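Local coordinates for xylose isomerase-like TIM barrel domain-containing protein (Parabacteroides distasonis, PDB 4KW2) that is of unknown function but adopts the xylose isomerase-like TIM barrel fold and may be a sugar isomerase or a related enzyme, at residues A98-G101 against E105-K108. Residues are numbered along the deposited sequence; the frame is centred on the assembly and turned at random.
Sequences ASYG and EWDK
The backbone of Tyr-100 and Glu-105 comes within 6.3 Å, CA to CA, where residues 98-101 run out of a strand and 105-108 form a turn of the following helix. Tyr-100 fills the angle between Glu-105 and Trp-106. Its ring stands edge-on over the indole face, a T-shaped pair with planes at 87° and the six-membered rings 5.3 Å apart between centroids. Beside it, Tyr-100 CB sits over the five-membered ring in a CH-pi contact, 3.9 Å from that centroid. Ala-98 meets the far rim of the indole, its CB 3.9 Å from Trp-106 CZ3 and its carbonyl oxygen near the ring plane. An alanine in place of Trp-106 would probably open a gap under Tyr-100, leaving its ring edge without a face to rest on.

Glu-105 slants across the Tyr-100 ring. Its CB is 3.4 Å from Tyr-100 CD1, and its CG stands beside its own backbone N (chi1 -69°). Extended from there, the chain brings the carboxylate back to the loop. OE1 accepts the Gly-101 N-H at 3.2 Å, nearly along its C-O axis, in a bent bond of 142°. This ties the loop to the first turn of helix 103-116.

The Tyr-100 hydroxyl is hydrogen-bonded to Trp-216 NE1 of the second subunit, whose indole also meets the tyrosine ring, so the contact reaches the subunit interface. Within the barrel, strand 91-98 pairs with strand 120-123 through Ala-98. Trp-106 also packs on Ile-133 and Leu-136 of helix 130-140. The contact thus packs the loop after strand 91-98 against helix 103-116, within one beta-alpha unit of the eight-stranded barrel and beside the next helix.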
loop_
_atom_site.group_PDB
_atom_site.type_symbol
_atom_site.label_atom_id
_atom_site.label_comp_id
_atom_site.label_asym_id
_atom_site.label_seq_id
_atom_site.Cartn_x
_atom_site.Cartn_y
_atom_site.Cartn_z
ATOM N N ALA A 98 3.639 4.736 -19.762
ATOM C CA ALA A 98 5.003 4.900 -20.236
ATOM C C ALA A 98 5.619 6.169 -19.649
ATOM O O ALA A 98 4.995 7.227 -19.631
ATOM C CB ALA A 98 5.032 4.933 -21.752
ATOM N N SER A 99 6.850 6.044 -19.167
ATOM C CA SER A 99 7.560 7.148 -18.539
ATOM C C SER A 99 9.004 7.138 -19.027
ATOM O O SER A 99 9.944 7.093 -18.234
ATOM C CB SER A 99 7.491 7.011 -17.016
ATOM O OG SER A 99 7.993 8.164 -16.361
ATOM N N TYR A 100 9.161 7.188 -20.346
ATOM C CA TYR A 100 10.472 7.065 -20.984
ATOM C C TYR A 100 11.330 8.309 -20.832
ATOM O O TYR A 100 10.822 9.417 -20.631
ATOM C CB TYR A 100 10.320 6.775 -22.473
ATOM C CG TYR A 100 9.731 5.436 -22.810
ATOM C CD1 TYR A 100 10.448 4.268 -22.589
ATOM C CD2 TYR A 100 8.471 5.332 -23.384
ATOM C CE1 TYR A 100 9.921 3.030 -22.923
ATOM C CE2 TYR A 100 7.935 4.100 -23.717
ATOM C CZ TYR A 100 8.666 2.955 -23.487
ATOM O OH TYR A 100 8.148 1.733 -23.820
ATOM N N GLY A 101 12.636 8.114 -20.976
ATOM C CA GLY A 101 13.612 9.180 -20.809
ATOM C C GLY A 101 14.263 9.669 -22.087
ATOM O O GLY A 101 15.011 10.641 -22.051
ATOM N N GLU A 105 12.851 6.218 -27.553
ATOM C CA GLU A 105 11.866 5.377 -26.871
ATOM C C GLU A 105 10.434 5.855 -27.117
ATOM O O GLU A 105 9.555 5.057 -27.442
ATOM C CB GLU A 105 12.154 5.323 -25.369
ATOM C CG GLU A 105 13.423 4.553 -25.017
ATOM C CD GLU A 105 13.943 4.842 -23.619
ATOM O OE1 GLU A 105 13.513 5.842 -23.003
ATOM O OE2 GLU A 105 14.795 4.064 -23.135
ATOM N N TRP A 106 10.203 7.154 -26.967
ATOM C CA TRP A 106 8.873 7.706 -27.203
ATOM C C TRP A 106 8.437 7.400 -28.621
ATOM O O TRP A 106 7.340 6.894 -28.837
ATOM C CB TRP A 106 8.836 9.216 -26.950
ATOM C CG TRP A 106 8.850 9.574 -25.501
ATOM C CD1 TRP A 106 9.805 10.288 -24.843
ATOM C CD2 TRP A 106 7.864 9.228 -24.521
ATOM N NE1 TRP A 106 9.477 10.413 -23.517
ATOM C CE2 TRP A 106 8.289 9.772 -23.292
ATOM C CE3 TRP A 106 6.665 8.513 -24.561
ATOM C CZ2 TRP A 106 7.556 9.627 -22.117
ATOM C CZ3 TRP A 106 5.937 8.370 -23.392
ATOM C CH2 TRP A 106 6.385 8.925 -22.188
ATOM N N ASP A 107 9.317 7.682 -29.578
ATOM C CA ASP A 107 9.025 7.452 -30.991
ATOM C C ASP A 107 8.618 6.004 -31.247
ATOM O O ASP A 107 7.586 5.745 -31.867
ATOM C CB ASP A 107 10.236 7.817 -31.853
ATOM C CG ASP A 107 9.923 7.791 -33.332
ATOM O OD1 ASP A 107 9.040 8.560 -33.772
ATOM O OD2 ASP A 107 10.562 7.001 -34.059
ATOM N N LYS A 108 9.422 5.067 -30.752
ATOM C CA LYS A 108 9.143 3.638 -30.921
ATOM C C LYS A 108 7.831 3.210 -30.250
ATOM O O LYS A 108 7.097 2.381 -30.784
ATOM C CB LYS A 108 10.294 2.799 -30.368
ATOM C CG LYS A 108 11.578 2.863 -31.180
ATOM C CD LYS A 108 12.718 2.202 -30.410
ATOM C CE LYS A 108 14.060 2.348 -31.108
ATOM N NZ LYS A 108 14.313 1.268 -32.095
#